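Protein Cdhr2 (Mus musculus, PDB 5CYX) probably serves as an adhesion molecule between microvilli, forming calcium-dependent heterophilic complexes with CDHR5 that control microvillar packing on epithelial cells. Local coordinates at residues M11-D19 with E90-D100; E18-L29 with G58-E69. All coordinates share one frame; numbering follows the deposited sequence.

Interaction 1. Residues M11-D19 with E90-D100; sequences MTLVTLPED and EMQVIVEDRND. With CA (calcium ion), chain C; CA (calcium ion), chain B; CA (calcium ion), chain D.
Glu18 meets the far end of 90-100 with both carboxylate oxygens committed. Its OE2 binds one calcium ion at 2.2 Å and, through the anti lone pair, also accepts a nearly straight bond (172°) from the backbone: Arg98 N to Glu18 OE2, 2.9 Å. Glu18 OE1 binds a second calcium ion at 2.4 Å. Asp100 approaches from the opposite direction, its OD1 on the first ion and its OD2 on the second, with the two carboxylate planes 66° apart. Asp97 OD1 and Arg98 O join the first ion, whose shell Glu69 and Asp133 complete; the Asp97 carboxylate is also held by Thr134. With CG of Glu18 between backbone N and carbonyl carbon (chi1 75°) and the chain extended beyond, CB rests on Val95 CG1 (3.6 Å) while the carboxylate reaches the metals.

Before this site strands 13-17 and 90-96 run parallel. The N-H groups of Gln92, Ile94 and Glu96 donate to the carbonyls of Thr12, Val14 and Leu16, and those of Val14, Leu16 and Glu18 to the carbonyls of Gln92, Ile94 and Glu96. Val14 CG1 lies beside Val93 CG2 at 3.8 Å, both on the buried face.

The Arg98 guanidinium has Pro17 CB over one face. Its NH1 makes a salt bridge to Glu96 OE1 (3.1 Å), NH2 donates to Asp97 O (2.8 Å), and NE donates to an in-plane water that also donates to Asp19 OD2, which accepts a further hydrogen bond from Asp195 N. A leucine in place of Arg98 would probably leave Glu96 without its charge partner and Asp97 O without this donor.

Asn99 OD1 binds a third calcium ion. Parallel pairing of first and last strands, leading into the Asp97-Asn101 DXNDN motif, is characteristic of a cadherin repeat and its calcium-binding linker.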
loop_
_atom_site.group_PDB
_atom_site.type_symbol
_atom_site.label_atom_id
_atom_site.label_comp_id
_atom_site.label_asym_id
_atom_site.label_seq_id
_atom_site.Cartn_x
_atom_site.Cartn_y
_atom_site.Cartn_z
ATOM N N MET A 11 -17.934 38.948 -25.854
ATOM C CA MET A 11 -16.914 38.747 -24.822
ATOM C C MET A 11 -15.679 39.513 -25.230
ATOM O O MET A 11 -15.462 39.766 -26.434
ATOM C CB MET A 11 -16.505 37.275 -24.725
ATOM C CG MET A 11 -17.616 36.307 -24.379
ATOM S SD MET A 11 -18.285 36.541 -22.717
ATOM C CE MET A 11 -19.812 37.282 -23.157
ATOM N N THR A 12 -14.846 39.824 -24.240
ATOM C CA THR A 12 -13.536 40.462 -24.508
ATOM C C THR A 12 -12.435 39.463 -24.894
ATOM O O THR A 12 -11.300 39.853 -25.124
ATOM C CB THR A 12 -13.019 41.158 -23.237
ATOM O OG1 THR A 12 -12.786 40.158 -22.223
ATOM C CG2 THR A 12 -14.048 42.168 -22.703
ATOM N N LEU A 13 -12.749 38.172 -24.905
ATOM C CA LEU A 13 -11.762 37.139 -25.133
ATOM C C LEU A 13 -12.248 36.126 -26.127
ATOM O O LEU A 13 -13.436 36.027 -26.397
ATOM C CB LEU A 13 -11.352 36.450 -23.830
ATOM C CG LEU A 13 -12.468 35.883 -22.946
ATOM C CD1 LEU A 13 -12.844 34.457 -23.343
ATOM C CD2 LEU A 13 -12.066 35.947 -21.475
ATOM N N VAL A 14 -11.291 35.394 -26.689
ATOM C CA VAL A 14 -11.584 34.249 -27.519
ATOM C C VAL A 14 -10.788 33.017 -27.015
ATOM O O VAL A 14 -9.595 33.122 -26.673
ATOM C CB VAL A 14 -11.276 34.635 -28.970
ATOM C CG1 VAL A 14 -9.786 34.499 -29.305
ATOM C CG2 VAL A 14 -12.130 33.833 -29.893
ATOM N N THR A 15 -11.432 31.863 -26.983
ATOM C CA THR A 15 -10.853 30.661 -26.423
ATOM C C THR A 15 -10.579 29.687 -27.548
ATOM O O THR A 15 -11.517 29.318 -28.254
ATOM C CB THR A 15 -11.849 29.982 -25.442
ATOM O OG1 THR A 15 -12.146 30.879 -24.378
ATOM C CG2 THR A 15 -11.259 28.749 -24.826
ATOM N N LEU A 16 -9.319 29.282 -27.732
ATOM C CA LEU A 16 -8.956 28.276 -28.744
ATOM C C LEU A 16 -8.351 27.015 -28.112
ATOM O O LEU A 16 -7.541 27.126 -27.225
ATOM C CB LEU A 16 -7.939 28.875 -29.730
ATOM C CG LEU A 16 -8.491 30.108 -30.469
ATOM C CD1 LEU A 16 -7.413 30.878 -31.233
ATOM C CD2 LEU A 16 -9.609 29.712 -31.421
ATOM N N PRO A 17 -8.705 25.821 -28.590
ATOM C CA PRO A 17 -7.920 24.668 -28.163
ATOM C C PRO A 17 -6.475 24.650 -28.788
ATOM O O PRO A 17 -6.299 24.992 -29.970
ATOM C CB PRO A 17 -8.728 23.487 -28.686
ATOM C CG PRO A 17 -9.554 24.003 -29.834
ATOM C CD PRO A 17 -9.542 25.511 -29.774
ATOM N N GLU A 18 -5.500 24.230 -27.975
ATOM C CA GLU A 18 -4.103 24.199 -28.350
ATOM C C GLU A 18 -3.812 23.229 -29.513
ATOM O O GLU A 18 -2.847 23.374 -30.158
ATOM C CB GLU A 18 -3.219 23.903 -27.134
ATOM C CG GLU A 18 -3.195 22.464 -26.602
ATOM C CD GLU A 18 -2.006 22.171 -25.714
ATOM O OE1 GLU A 18 -0.870 22.708 -25.970
ATOM O OE2 GLU A 18 -2.142 21.366 -24.754
ATOM N N ASP A 19 -4.695 22.270 -29.789
ATOM C CA ASP A 19 -4.535 21.369 -30.963
ATOM C C ASP A 19 -5.176 21.922 -32.235
ATOM O O ASP A 19 -5.286 21.185 -33.218
ATOM C CB ASP A 19 -5.096 19.976 -30.656
ATOM C CG ASP A 19 -6.531 20.036 -30.197
ATOM O OD1 ASP A 19 -7.092 21.135 -30.274
ATOM O OD2 ASP A 19 -7.119 19.019 -29.801
ATOM N N GLU A 90 -8.294 45.660 -27.988
ATOM C CA GLU A 90 -7.560 44.474 -27.569
ATOM C C GLU A 90 -8.519 43.330 -27.301
ATOM O O GLU A 90 -9.662 43.540 -26.911
ATOM C CB GLU A 90 -6.694 44.753 -26.353
ATOM C CG GLU A 90 -5.590 45.751 -26.668
ATOM C CD GLU A 90 -4.698 46.056 -25.486
ATOM O OE1 GLU A 90 -5.189 46.028 -24.334
ATOM O OE2 GLU A 90 -3.505 46.344 -25.707
ATOM N N MET A 91 -8.033 42.125 -27.562
ATOM C CA MET A 91 -8.784 40.892 -27.397
ATOM C C MET A 91 -7.822 39.956 -26.733
ATOM O O MET A 91 -6.640 39.891 -27.106
ATOM C CB MET A 91 -9.111 40.327 -28.779
ATOM C CG MET A 91 -10.008 39.116 -28.827
ATOM S SD MET A 91 -11.641 39.598 -29.431
ATOM C CE MET A 91 -12.720 38.790 -28.247
ATOM N N GLN A 92 -8.294 39.230 -25.752
ATOM C CA GLN A 92 -7.498 38.186 -25.169
ATOM C C GLN A 92 -7.780 36.797 -25.800
ATOM O O GLN A 92 -8.924 36.447 -26.054
ATOM C CB GLN A 92 -7.737 38.127 -23.677
ATOM C CG GLN A 92 -6.678 37.300 -22.971
ATOM C CD GLN A 92 -6.909 37.245 -21.480
ATOM O OE1 GLN A 92 -8.046 37.054 -21.020
ATOM N NE2 GLN A 92 -5.832 37.380 -20.713
ATOM N N VAL A 93 -6.705 36.030 -25.998
ATOM C CA VAL A 93 -6.772 34.652 -26.437
ATOM C C VAL A 93 -6.456 33.726 -25.247
ATOM O O VAL A 93 -5.357 33.769 -24.726
ATOM C CB VAL A 93 -5.832 34.403 -27.629
ATOM C CG1 VAL A 93 -5.962 32.976 -28.105
ATOM C CG2 VAL A 93 -6.152 35.358 -28.754
ATOM N N ILE A 94 -7.463 32.962 -24.774
ATOM C CA ILE A 94 -7.242 31.878 -23.842
ATOM C C ILE A 94 -6.917 30.621 -24.674
ATOM O O ILE A 94 -7.712 30.217 -25.532
ATOM C CB ILE A 94 -8.475 31.660 -22.937
ATOM C CG1 ILE A 94 -8.905 32.962 -22.222
ATOM C CG2 ILE A 94 -8.236 30.578 -21.896
ATOM C CD1 ILE A 94 -7.761 33.685 -21.516
ATOM N N VAL A 95 -5.752 30.018 -24.451
ATOM C CA VAL A 95 -5.403 28.728 -25.054
ATOM C C VAL A 95 -5.802 27.628 -24.088
ATOM O O VAL A 95 -5.397 27.647 -22.937
ATOM C CB VAL A 95 -3.902 28.643 -25.393
ATOM C CG1 VAL A 95 -3.560 27.319 -26.077
ATOM C CG2 VAL A 95 -3.515 29.766 -26.335
ATOM N N GLU A 96 -6.650 26.700 -24.520
ATOM C CA GLU A 96 -7.039 25.565 -23.683
ATOM C C GLU A 96 -6.090 24.366 -23.812
ATOM O O GLU A 96 -5.696 23.948 -24.935
ATOM C CB GLU A 96 -8.442 25.071 -24.024
ATOM C CG GLU A 96 -9.558 25.960 -23.536
ATOM C CD GLU A 96 -10.931 25.282 -23.601
ATOM O OE1 GLU A 96 -11.151 24.472 -24.547
ATOM O OE2 GLU A 96 -11.772 25.579 -22.706
ATOM N N ASP A 97 -5.808 23.767 -22.666
ATOM C CA ASP A 97 -4.966 22.599 -22.568
ATOM C C ASP A 97 -5.643 21.419 -23.282
ATOM O O ASP A 97 -6.884 21.232 -23.166
ATOM C CB ASP A 97 -4.703 22.224 -21.083
ATOM C CG ASP A 97 -3.563 21.193 -20.919
ATOM O OD1 ASP A 97 -2.701 21.050 -21.833
ATOM O OD2 ASP A 97 -3.570 20.480 -19.881
ATOM N N ARG A 98 -4.837 20.666 -24.038
ATOM C CA ARG A 98 -5.302 19.333 -24.563
ATOM C C ARG A 98 -4.224 18.264 -24.246
ATOM O O ARG A 98 -3.019 18.603 -23.949
ATOM C CB ARG A 98 -5.589 19.429 -26.043
ATOM C CG ARG A 98 -6.765 20.321 -26.407
ATOM C CD ARG A 98 -8.048 19.547 -26.263
ATOM N NE ARG A 98 -9.230 20.353 -26.519
ATOM C CZ ARG A 98 -9.854 21.122 -25.644
ATOM N NH1 ARG A 98 -10.940 21.770 -26.014
ATOM N NH2 ARG A 98 -9.419 21.271 -24.402
ATOM N N ASN A 99 -4.627 16.996 -24.242
ATOM C CA ASN A 99 -3.715 15.932 -23.885
ATOM C C ASN A 99 -2.755 15.568 -25.040
ATOM O O ASN A 99 -2.933 14.515 -25.707
ATOM C CB ASN A 99 -4.453 14.715 -23.396
ATOM C CG ASN A 99 -3.576 13.750 -22.698
ATOM O OD1 ASN A 99 -2.414 14.035 -22.413
ATOM N ND2 ASN A 99 -4.100 12.589 -22.443
ATOM N N ASP A 100 -1.755 16.433 -25.250
ATOM C CA ASP A 100 -0.718 16.218 -26.270
ATOM C C ASP A 100 0.618 15.883 -25.629
ATOM O O ASP A 100 1.589 15.816 -26.342
ATOM C CB ASP A 100 -0.541 17.480 -27.153
ATOM C CG ASP A 100 -0.205 18.765 -26.300
ATOM O OD1 ASP A 100 -0.357 18.765 -25.065
ATOM O OD2 ASP A 100 0.265 19.758 -26.851
HETATM CA CA CA C . -1.182 20.051 -23.270
HETATM CA CA CA B . 1.225 21.566 -26.101
HETATM CA CA CA D . -0.633 13.863 -20.943
HETATM O O HOH W 1 -1.652 20.221 -29.444
HETATM O O HOH W 2 -9.568 19.016 -29.120
HETATM O O HOH W 3 3.269 20.194 -26.100
#

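Interaction 2. Residues E18-L29 with G58-E69; sequences EDLPVGAVAFWL and GEVKLASPLDFE. With CA (calcium ion), chain B; CA (calcium ion), chain C.
Phe27 and Trp28 pack against Val60 and Glu59 where antiparallel strands 25-29 and 59-62 of the cadherin beta-sandwich pair around a classic beta bulge, Ala26 N and Phe27 N both donating to Val60 O. Phe27 and Val60 point the same way, and Val60 CB sits over one face of the ring, 4.1 Å from its centroid. On the other side of the sheet Glu59 lies obliquely across Trp28: its CB comes within 3.4 Å of CZ3, and its CG makes a CH-pi contact over the six-membered ring. CG of Glu59 stands anti to the backbone N (chi1 -170°), which lays the aliphatic chain along the indole face. Leu29 CD1 adds to the apolar group, 3.9 Å from Val60 CG2.

Just before the type II turn Pro21-Ala24, Leu20 and Leu62 slide past each other in opposite directions, CG to CD2 at 4.1 Å; within the turn, the Val22 side chain crosses that of Pro65 obliquely, CG2 to CG at 3.7 Å. In the DXE motif, Asp67 shares one calcium ion with Glu18 and Glu69 shares both; the Glu18 and Glu69 side chains cross at about a right angle. From the motif's middle residue, Phe68 N donates to Glu18 OE1 (2.9 Å) from above the carboxylate plane, 58° out of it.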
loop_
_atom_site.group_PDB
_atom_site.type_symbol
_atom_site.label_atom_id
_atom_site.label_comp_id
_atom_site.label_asym_id
_atom_site.label_seq_id
_atom_site.Cartn_x
_atom_site.Cartn_y
_atom_site.Cartn_z
ATOM N N GLU A 18 -5.500 24.230 -27.975
ATOM C CA GLU A 18 -4.103 24.199 -28.350
ATOM C C GLU A 18 -3.812 23.229 -29.513
ATOM O O GLU A 18 -2.847 23.374 -30.158
ATOM C CB GLU A 18 -3.219 23.903 -27.134
ATOM C CG GLU A 18 -3.195 22.464 -26.602
ATOM C CD GLU A 18 -2.006 22.171 -25.714
ATOM O OE1 GLU A 18 -0.870 22.708 -25.970
ATOM O OE2 GLU A 18 -2.142 21.366 -24.754
ATOM N N ASP A 19 -4.695 22.270 -29.789
ATOM C CA ASP A 19 -4.535 21.369 -30.963
ATOM C C ASP A 19 -5.176 21.922 -32.235
ATOM O O ASP A 19 -5.286 21.185 -33.218
ATOM C CB ASP A 19 -5.096 19.976 -30.656
ATOM C CG ASP A 19 -6.531 20.036 -30.197
ATOM O OD1 ASP A 19 -7.092 21.135 -30.274
ATOM O OD2 ASP A 19 -7.119 19.019 -29.801
ATOM N N LEU A 20 -5.578 23.200 -32.242
ATOM C CA LEU A 20 -6.044 23.862 -33.456
ATOM C C LEU A 20 -4.904 23.867 -34.454
ATOM O O LEU A 20 -3.834 24.366 -34.152
ATOM C CB LEU A 20 -6.510 25.288 -33.239
ATOM C CG LEU A 20 -7.194 26.012 -34.405
ATOM C CD1 LEU A 20 -8.560 25.390 -34.767
ATOM C CD2 LEU A 20 -7.410 27.472 -34.043
ATOM N N PRO A 21 -5.111 23.250 -35.617
ATOM C CA PRO A 21 -4.030 23.168 -36.615
ATOM C C PRO A 21 -3.727 24.493 -37.295
ATOM O O PRO A 21 -4.631 25.296 -37.575
ATOM C CB PRO A 21 -4.580 22.200 -37.676
ATOM C CG PRO A 21 -5.813 21.635 -37.119
ATOM C CD PRO A 21 -6.323 22.549 -36.053
ATOM N N VAL A 22 -2.470 24.701 -37.610
ATOM C CA VAL A 22 -2.104 25.872 -38.351
ATOM C C VAL A 22 -2.835 25.852 -39.682
ATOM O O VAL A 22 -2.876 24.834 -40.342
ATOM C CB VAL A 22 -0.594 25.933 -38.611
ATOM C CG1 VAL A 22 -0.289 27.128 -39.477
ATOM C CG2 VAL A 22 0.158 26.059 -37.285
ATOM N N GLY A 23 -3.428 26.971 -40.065
ATOM C CA GLY A 23 -4.153 27.055 -41.333
ATOM C C GLY A 23 -5.638 26.793 -41.220
ATOM O O GLY A 23 -6.369 27.082 -42.151
ATOM N N ALA A 24 -6.110 26.260 -40.090
ATOM C CA ALA A 24 -7.552 26.174 -39.853
ATOM C C ALA A 24 -8.062 27.560 -39.576
ATOM O O ALA A 24 -7.329 28.400 -39.054
ATOM C CB ALA A 24 -7.844 25.285 -38.658
ATOM N N VAL A 25 -9.350 27.772 -39.830
ATOM C CA VAL A 25 -9.993 29.028 -39.489
ATOM C C VAL A 25 -10.201 29.104 -37.968
ATOM O O VAL A 25 -10.911 28.281 -37.392
ATOM C CB VAL A 25 -11.348 29.178 -40.227
ATOM C CG1 VAL A 25 -12.112 30.387 -39.716
ATOM C CG2 VAL A 25 -11.128 29.300 -41.726
ATOM N N ALA A 26 -9.615 30.105 -37.314
ATOM C CA ALA A 26 -9.799 30.250 -35.895
ATOM C C ALA A 26 -11.135 30.954 -35.617
ATOM O O ALA A 26 -11.820 30.633 -34.652
ATOM C CB ALA A 26 -8.680 31.020 -35.309
ATOM N N PHE A 27 -11.458 31.935 -36.451
ATOM C CA PHE A 27 -12.667 32.694 -36.339
ATOM C C PHE A 27 -12.764 33.743 -37.443
ATOM O O PHE A 27 -11.779 33.976 -38.206
ATOM C CB PHE A 27 -12.751 33.375 -34.966
ATOM C CG PHE A 27 -11.564 34.208 -34.618
ATOM C CD1 PHE A 27 -11.472 35.521 -35.038
ATOM C CD2 PHE A 27 -10.535 33.697 -33.844
ATOM C CE1 PHE A 27 -10.362 36.322 -34.689
ATOM C CE2 PHE A 27 -9.428 34.488 -33.496
ATOM C CZ PHE A 27 -9.343 35.797 -33.929
ATOM N N TRP A 28 -13.943 34.366 -37.487
ATOM C CA TRP A 28 -14.309 35.456 -38.381
ATOM C C TRP A 28 -14.509 36.714 -37.580
ATOM O O TRP A 28 -15.250 36.694 -36.576
ATOM C CB TRP A 28 -15.645 35.171 -39.074
ATOM C CG TRP A 28 -15.618 34.038 -40.003
ATOM C CD1 TRP A 28 -15.865 32.746 -39.712
ATOM C CD2 TRP A 28 -15.303 34.090 -41.388
ATOM N NE1 TRP A 28 -15.734 31.970 -40.837
ATOM C CE2 TRP A 28 -15.389 32.773 -41.883
ATOM C CE3 TRP A 28 -14.984 35.125 -42.264
ATOM C CZ2 TRP A 28 -15.156 32.456 -43.198
ATOM C CZ3 TRP A 28 -14.737 34.807 -43.609
ATOM C CH2 TRP A 28 -14.806 33.482 -44.053
ATOM N N LEU A 29 -13.902 37.807 -38.033
ATOM C CA LEU A 29 -14.202 39.133 -37.513
ATOM C C LEU A 29 -15.344 39.693 -38.348
ATOM O O LEU A 29 -15.287 39.631 -39.577
ATOM C CB LEU A 29 -12.995 40.040 -37.630
ATOM C CG LEU A 29 -11.784 39.669 -36.783
ATOM C CD1 LEU A 29 -10.530 40.366 -37.319
ATOM C CD2 LEU A 29 -12.031 40.001 -35.320
ATOM N N GLY A 58 -12.683 39.165 -43.336
ATOM C CA GLY A 58 -12.642 38.976 -41.877
ATOM C C GLY A 58 -12.223 37.579 -41.433
ATOM O O GLY A 58 -12.144 37.297 -40.230
ATOM N N GLU A 59 -11.966 36.705 -42.401
ATOM C CA GLU A 59 -11.510 35.351 -42.137
ATOM C C GLU A 59 -10.160 35.397 -41.407
ATOM O O GLU A 59 -9.209 35.976 -41.912
ATOM C CB GLU A 59 -11.330 34.595 -43.467
ATOM C CG GLU A 59 -11.099 33.111 -43.316
ATOM C CD GLU A 59 -10.646 32.469 -44.617
ATOM O OE1 GLU A 59 -9.492 32.710 -45.075
ATOM O OE2 GLU A 59 -11.444 31.729 -45.184
ATOM N N VAL A 60 -10.087 34.775 -40.237
ATOM C CA VAL A 60 -8.850 34.673 -39.484
ATOM C C VAL A 60 -8.439 33.243 -39.296
ATOM O O VAL A 60 -9.095 32.496 -38.581
ATOM C CB VAL A 60 -8.918 35.330 -38.088
ATOM C CG1 VAL A 60 -7.554 35.262 -37.410
ATOM C CG2 VAL A 60 -9.414 36.756 -38.196
ATOM N N LYS A 61 -7.323 32.892 -39.913
ATOM C CA LYS A 61 -6.690 31.587 -39.755
ATOM C C LYS A 61 -5.563 31.615 -38.741
ATOM O O LYS A 61 -4.891 32.646 -38.587
ATOM C CB LYS A 61 -6.091 31.128 -41.089
ATOM C CG LYS A 61 -7.128 30.833 -42.137
ATOM C CD LYS A 61 -6.471 30.273 -43.378
ATOM C CE LYS A 61 -7.478 30.008 -44.494
ATOM N NZ LYS A 61 -6.715 29.740 -45.750
ATOM N N LEU A 62 -5.344 30.471 -38.100
ATOM C CA LEU A 62 -4.270 30.325 -37.172
ATOM C C LEU A 62 -2.975 30.258 -38.011
ATOM O O LEU A 62 -2.917 29.471 -38.934
ATOM C CB LEU A 62 -4.412 29.061 -36.373
ATOM C CG LEU A 62 -3.311 28.839 -35.333
ATOM C CD1 LEU A 62 -3.428 29.817 -34.162
ATOM C CD2 LEU A 62 -3.353 27.388 -34.861
ATOM N N ALA A 63 -1.966 31.063 -37.698
ATOM C CA ALA A 63 -0.717 31.097 -38.573
ATOM C C ALA A 63 0.546 30.547 -37.911
ATOM O O ALA A 63 1.626 30.496 -38.524
ATOM C CB ALA A 63 -0.470 32.513 -39.056
ATOM N N SER A 64 0.441 30.207 -36.626
ATOM C CA SER A 64 1.551 29.622 -35.922
ATOM C C SER A 64 0.966 28.749 -34.831
ATOM O O SER A 64 -0.077 29.070 -34.336
ATOM C CB SER A 64 2.425 30.726 -35.346
ATOM O OG SER A 64 3.417 30.167 -34.517
ATOM N N PRO A 65 1.643 27.637 -34.474
ATOM C CA PRO A 65 1.075 26.673 -33.534
ATOM C C PRO A 65 0.867 27.238 -32.120
ATOM O O PRO A 65 1.688 27.976 -31.629
ATOM C CB PRO A 65 2.111 25.525 -33.531
ATOM C CG PRO A 65 2.850 25.657 -34.826
ATOM C CD PRO A 65 2.911 27.132 -35.068
ATOM N N LEU A 66 -0.273 26.896 -31.532
ATOM C CA LEU A 66 -0.623 27.195 -30.185
ATOM C C LEU A 66 -0.038 26.127 -29.300
ATOM O O LEU A 66 0.072 24.972 -29.724
ATOM C CB LEU A 66 -2.154 27.121 -30.023
ATOM C CG LEU A 66 -2.992 28.167 -30.743
ATOM C CD1 LEU A 66 -4.470 27.925 -30.467
ATOM C CD2 LEU A 66 -2.621 29.572 -30.307
ATOM N N ASP A 67 0.276 26.480 -28.057
ATOM C CA ASP A 67 0.906 25.542 -27.144
ATOM C C ASP A 67 0.669 26.002 -25.725
ATOM O O ASP A 67 1.303 26.939 -25.241
ATOM C CB ASP A 67 2.445 25.429 -27.437
ATOM C CG ASP A 67 3.126 24.386 -26.542
ATOM O OD1 ASP A 67 2.454 23.514 -25.940
ATOM O OD2 ASP A 67 4.328 24.446 -26.378
ATOM N N PHE A 68 -0.277 25.348 -25.070
ATOM C CA PHE A 68 -0.649 25.673 -23.731
ATOM C C PHE A 68 0.534 25.597 -22.787
ATOM O O PHE A 68 0.662 26.429 -21.897
ATOM C CB PHE A 68 -1.710 24.702 -23.231
ATOM C CG PHE A 68 -2.123 24.969 -21.822
ATOM C CD1 PHE A 68 -3.015 25.995 -21.545
ATOM C CD2 PHE A 68 -1.630 24.204 -20.766
ATOM C CE1 PHE A 68 -3.426 26.231 -20.240
ATOM C CE2 PHE A 68 -2.030 24.443 -19.466
ATOM C CZ PHE A 68 -2.906 25.471 -19.211
ATOM N N GLU A 69 1.396 24.606 -22.993
ATOM C CA GLU A 69 2.528 24.395 -22.094
ATOM C C GLU A 69 3.516 25.583 -22.036
ATOM O O GLU A 69 4.157 25.777 -20.989
ATOM C CB GLU A 69 3.279 23.109 -22.451
ATOM C CG GLU A 69 2.625 21.852 -21.918
ATOM C CD GLU A 69 1.213 21.577 -22.482
ATOM O OE1 GLU A 69 0.979 21.543 -23.688
ATOM O OE2 GLU A 69 0.295 21.388 -21.726
HETATM CA CA CA B . 1.225 21.566 -26.101
HETATM CA CA CA C . -1.182 20.051 -23.270
HETATM O O HOH W 4 -1.640 24.524 -32.525
HETATM O O HOH W 3 3.269 20.194 -26.100
#

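Overall arrangement
Interactions 1 and 2 lie in the first cadherin repeat of this three-repeat fragment, their centres about 10 Å apart, one in each sheet of the sandwich. Glu18 belongs to both. The chain passes through it from strand 13-17 into the turn before strand 25-30, and its carboxylate serves two linker calcium ions alongside Asp97 and Asp100 of interaction 1 and Asp67 and Glu69 of interaction 2. There Asp97 OD1 and Glu69 OE2, 3.0 Å apart, share an ion, which probably offsets their like charges. The contacts also touch where Phe68 CD1 packs on Val95 O at 3.2 Å and Leu66 CD1 on Pro17 O at 3.5 Å. Asp133 of the second repeat binds the ion held by Glu18 OE2, and the third ion joins Asn99 to Asp131, Asp133 and Asp189.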